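Local coordinates for calmodulin-binding transcription activator 1 (Homo sapiens, PDB 2CXK), which activates transcription in the nucleus, the chain here being its immunoglobulin-like IPT/TIG domain, at residues Ser50-Gln53 with Leu57-Tyr60; Thr70-Val73 with Gln78-Ser81. All blocks are in the same frame, centred on the assembly; numbering follows the deposited sequence.

Contact 1 (Ser50-Gln53 with Leu57-Tyr60); sequences SLIQ and LRCY. With SO4 (sulfate ion), chain F.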
loop_
_atom_site.group_PDB
_atom_site.type_symbol
_atom_site.label_atom_id
_atom_site.label_comp_id
_atom_site.label_asym_id
_atom_site.label_seq_id
_atom_site.Cartn_x
_atom_site.Cartn_y
_atom_site.Cartn_z
ATOM N N SER A 50 1.319 -8.622 -9.092
ATOM C CA SER A 50 1.359 -7.844 -10.327
ATOM C C SER A 50 2.188 -6.582 -10.135
ATOM O O SER A 50 2.062 -5.897 -9.118
ATOM C CB SER A 50 -0.054 -7.428 -10.750
ATOM O OG SER A 50 -0.861 -8.546 -11.041
ATOM N N LEU A 51 3.039 -6.276 -11.108
ATOM C CA LEU A 51 3.851 -5.075 -11.032
ATOM C C LEU A 51 2.988 -3.909 -11.520
ATOM O O LEU A 51 2.844 -3.700 -12.720
ATOM C CB LEU A 51 5.089 -5.210 -11.920
ATOM C CG LEU A 51 6.042 -4.014 -11.825
ATOM C CD1 LEU A 51 6.750 -4.036 -10.470
ATOM C CD2 LEU A 51 7.046 -4.053 -12.978
ATOM N N ILE A 52 2.405 -3.174 -10.577
ATOM C CA ILE A 52 1.542 -2.028 -10.859
ATOM C C ILE A 52 2.300 -0.980 -11.665
ATOM O O ILE A 52 1.775 -0.368 -12.593
ATOM C CB ILE A 52 1.066 -1.374 -9.533
ATOM C CG1 ILE A 52 0.183 -2.356 -8.755
ATOM C CG2 ILE A 52 0.352 -0.059 -9.819
ATOM C CD1 ILE A 52 -1.005 -2.885 -9.546
ATOM N N GLN A 53 3.541 -0.772 -11.263
ATOM C CA GLN A 53 4.438 0.166 -11.906
ATOM C C GLN A 53 5.785 -0.131 -11.283
ATOM O O GLN A 53 5.864 -0.826 -10.273
ATOM C CB GLN A 53 4.015 1.610 -11.628
ATOM C CG GLN A 53 4.002 1.994 -10.166
ATOM C CD GLN A 53 3.560 3.429 -9.969
ATOM O OE1 GLN A 53 2.454 3.804 -10.355
ATOM N NE2 GLN A 53 4.424 4.242 -9.376
ATOM N N LEU A 57 4.465 -3.713 -6.199
ATOM C CA LEU A 57 3.800 -4.990 -6.439
ATOM C C LEU A 57 2.469 -5.040 -5.693
ATOM O O LEU A 57 2.357 -4.531 -4.577
ATOM C CB LEU A 57 4.671 -6.150 -5.952
ATOM C CG LEU A 57 5.838 -6.482 -6.872
ATOM C CD1 LEU A 57 6.778 -7.488 -6.209
ATOM C CD2 LEU A 57 5.268 -7.023 -8.162
ATOM N N ARG A 58 1.475 -5.663 -6.318
ATOM C CA ARG A 58 0.157 -5.824 -5.711
ATOM C C ARG A 58 -0.212 -7.301 -5.674
ATOM O O ARG A 58 -0.020 -8.023 -6.645
ATOM C CB ARG A 58 -0.920 -5.093 -6.514
ATOM C CG ARG A 58 -2.353 -5.339 -5.990
ATOM C CD ARG A 58 -3.423 -5.011 -7.037
ATOM N NE ARG A 58 -3.351 -5.898 -8.198
ATOM C CZ ARG A 58 -3.919 -5.650 -9.376
ATOM N NH1 ARG A 58 -4.611 -4.533 -9.570
ATOM N NH2 ARG A 58 -3.796 -6.524 -10.368
ATOM N N CYS A 59 -0.756 -7.746 -4.552
ATOM C CA CYS A 59 -1.200 -9.129 -4.440
ATOM C C CYS A 59 -2.384 -9.128 -3.487
ATOM O O CYS A 59 -2.653 -8.125 -2.837
ATOM C CB CYS A 59 -0.080 -10.026 -3.896
ATOM S SG CYS A 59 0.344 -9.790 -2.142
ATOM N N TYR A 60 -3.105 -10.238 -3.436
ATOM C CA TYR A 60 -4.237 -10.381 -2.527
ATOM C C TYR A 60 -3.795 -11.496 -1.584
ATOM O O TYR A 60 -3.561 -12.628 -2.010
ATOM C CB TYR A 60 -5.483 -10.752 -3.326
ATOM C CG TYR A 60 -5.759 -9.741 -4.427
ATOM C CD1 TYR A 60 -6.182 -8.444 -4.121
ATOM C CD2 TYR A 60 -5.552 -10.065 -5.767
ATOM C CE1 TYR A 60 -6.397 -7.501 -5.130
ATOM C CE2 TYR A 60 -5.760 -9.132 -6.777
ATOM C CZ TYR A 60 -6.187 -7.855 -6.452
ATOM O OH TYR A 60 -6.434 -6.953 -7.458
HETATM S S SO4 F . -8.497 -3.950 -6.065
HETATM O O1 SO4 F . -7.566 -2.783 -5.781
HETATM O O2 SO4 F . -9.714 -3.395 -6.790
HETATM O O3 SO4 F . -7.819 -4.762 -7.015
HETATM O O4 SO4 F . -8.966 -4.387 -4.798
HETATM O O HOH W 1 -2.420 -8.235 -8.269
#

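Contact 2 (Thr70-Val73 with Gln78-Ser81); sequences TLQV and QIIS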
loop_
_atom_site.group_PDB
_atom_site.type_symbol
_atom_site.label_atom_id
_atom_site.label_comp_id
_atom_site.label_asym_id
_atom_site.label_seq_id
_atom_site.Cartn_x
_atom_site.Cartn_y
_atom_site.Cartn_z
ATOM N N THR A 70 5.792 -14.567 7.893
ATOM C CA THR A 70 6.779 -13.929 7.036
ATOM C C THR A 70 6.105 -13.535 5.729
ATOM O O THR A 70 5.217 -14.240 5.248
ATOM C CB THR A 70 7.911 -14.899 6.678
ATOM O OG1 THR A 70 7.333 -16.119 6.192
ATOM C CG2 THR A 70 8.783 -15.192 7.882
ATOM N N LEU A 71 6.518 -12.399 5.170
ATOM C CA LEU A 71 6.008 -11.933 3.887
ATOM C C LEU A 71 7.258 -11.701 3.047
ATOM O O LEU A 71 8.131 -10.919 3.428
ATOM C CB LEU A 71 5.212 -10.626 4.043
ATOM C CG LEU A 71 4.802 -9.938 2.731
ATOM C CD1 LEU A 71 4.093 -10.934 1.805
ATOM C CD2 LEU A 71 3.890 -8.750 3.045
ATOM N N GLN A 72 7.358 -12.402 1.921
ATOM C CA GLN A 72 8.520 -12.274 1.040
ATOM C C GLN A 72 8.096 -12.094 -0.414
ATOM O O GLN A 72 7.013 -12.527 -0.808
ATOM C CB GLN A 72 9.386 -13.534 1.130
ATOM C CG GLN A 72 9.830 -13.921 2.533
ATOM C CD GLN A 72 10.428 -15.316 2.567
ATOM O OE1 GLN A 72 11.647 -15.490 2.494
ATOM N NE2 GLN A 72 9.567 -16.320 2.661
ATOM N N VAL A 73 8.952 -11.452 -1.203
ATOM C CA VAL A 73 8.689 -11.255 -2.627
ATOM C C VAL A 73 9.585 -12.231 -3.399
ATOM O O VAL A 73 10.761 -12.385 -3.073
ATOM C CB VAL A 73 9.028 -9.820 -3.077
ATOM C CG1 VAL A 73 8.859 -9.690 -4.577
ATOM C CG2 VAL A 73 8.133 -8.832 -2.363
ATOM N N GLN A 78 11.712 -17.648 -6.912
ATOM C CA GLN A 78 12.968 -17.481 -6.192
ATOM C C GLN A 78 12.822 -16.258 -5.282
ATOM O O GLN A 78 12.502 -15.168 -5.753
ATOM C CB GLN A 78 14.118 -17.246 -7.171
ATOM C CG GLN A 78 15.466 -16.997 -6.493
ATOM C CD GLN A 78 16.528 -16.464 -7.450
ATOM O OE1 GLN A 78 17.645 -16.140 -7.035
ATOM N NE2 GLN A 78 16.184 -16.371 -8.734
ATOM N N ILE A 79 13.048 -16.430 -3.983
ATOM C CA ILE A 79 12.942 -15.303 -3.054
ATOM C C ILE A 79 13.952 -14.223 -3.438
ATOM O O ILE A 79 15.149 -14.501 -3.565
ATOM C CB ILE A 79 13.237 -15.731 -1.608
ATOM C CG1 ILE A 79 12.240 -16.798 -1.165
ATOM C CG2 ILE A 79 13.176 -14.508 -0.682
ATOM C CD1 ILE A 79 10.806 -16.375 -1.301
ATOM N N ILE A 80 13.476 -12.993 -3.616
ATOM C CA ILE A 80 14.353 -11.887 -3.994
ATOM C C ILE A 80 14.300 -10.698 -3.035
ATOM O O ILE A 80 14.744 -9.599 -3.383
ATOM C CB ILE A 80 14.017 -11.343 -5.394
ATOM C CG1 ILE A 80 12.560 -10.876 -5.433
ATOM C CG2 ILE A 80 14.281 -12.407 -6.443
ATOM C CD1 ILE A 80 12.235 -10.015 -6.631
ATOM N N SER A 81 13.759 -10.906 -1.841
ATOM C CA SER A 81 13.671 -9.819 -0.872
ATOM C C SER A 81 13.883 -10.346 0.532
ATOM O O SER A 81 14.005 -11.547 0.738
ATOM C CB SER A 81 12.290 -9.156 -0.938
ATOM O OG SER A 81 11.317 -9.963 -0.287
#

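Contact 1 (Ser50-Gln53 with Leu57-Tyr60)
The antiparallel β hairpin of strands 45-53 and 56-60 carries this contact, and Ser50 and Arg58 form its hydrogen-bonded pair. Ser50 N donates to Arg58 O over 2.9 Å, and Arg58 N returns the bond to Ser50 O. One step on, Leu51 and Leu57 make the non-hydrogen-bonded pair, where Leu57 CA sends a CA-H...O contact of 3.3 Å to Ser50 O. Their side chains lie on the inner side of the sheet: Leu57 CD2 meets Leu51 CD1 at 4.1 Å, and Trp31 packs against both leucines. The opposite face carries Ser50 and Arg58. With CG anti to the backbone N (chi1 175°), the bend of the arginine chain at chi3 (65°) carries its guanidinium across to the side of Ser50 and Ile52. Ile52 CD1 covers one guanidinium face and Tyr60 OH approaches the other, both offset toward the rim. A water donates to Arg58 O over 2.9 Å and bonds to Ser50 OG at 3.2 Å, tying both strands together; its contact with Arg58 NE is implausibly short and therefore doubtful. An alanine in place of Arg58 would probably leave Ile52 CD1 and Tyr60 OH without the flat group between them. Farther out, Tyr60 OH donates to sulfate O3 at 2.6 Å, an ion probably from the crystallisation liquor that Lys24 also binds. Asp11 of the second subunit packs on Ile52 and Arg58. The whole is an antiparallel β hairpin with one face, that of Leu57, turned to the core, as in the immunoglobulin-like β-sandwich of an IPT/TIG domain.

Contact 2 (Thr70-Val73 with Gln78-Ser81)
Two hydrogen bonds hold Val73 to the segment 78-81 that follows the turn, one made by backbone alone and one by a side chain. Ile80 N donates to Val73 O over 2.8 Å, almost straight (N-H...O 173°). Val73 N gives its hydrogen to Ser81 OG, 2.9 Å away, so a hydroxyl receives the amide where the chain is leaving the regular ladder. The torsion of Ser81 (chi1 77°) sets OG between its own backbone N and carbonyl carbon, turned to that amide. Both polar groups of the buried Val73 backbone are thus satisfied within the contact.

Van der Waals contacts accompany these bonds. The apolar one joins Val73 CG1 to Ile80 CD1, 4.0 Å apart, the two side chains crossing at a slant, while Ile80 CG1 comes to 3.3 Å from Val73 O, a close approach beside the bonded carbonyl. Trp31 packs against Val73, Ile80 and Ser81 together. Past the carbonyl, Ile79 lies against one face of the Gln72 amide, its CD1 4.0 Å from Gln72 CD and its CG2 3.7 Å from Gln72 OE1. A weak hydrogen bond from Gln72 NE2 to Gln44 OE1 probably steadies the amide. The contact belongs to the β hairpin of strands 67-75 and 78-79, whose second arm leaves the ladder after a short run, within the immunoglobulin-like IPT/TIG fold.

Two hairpins that follow one another along the chain show how successive hairpins share one core: contact 1 is complete before contact 2 begins, and their centres lie 14 Å apart. They meet in the interior, where Leu57 CD1 packs on Val73 CG1 at 3.4 Å. Trp31 joins them further, since it packs against residues of both contacts, and Tyr38 likewise reaches Leu57 in one and Ile80 in the other. Their outer surroundings differ. Contact 1 borders the second subunit and has the sulfate at its Tyr60 end, whereas no other protein chain of the assembly touches the segments of contact 2.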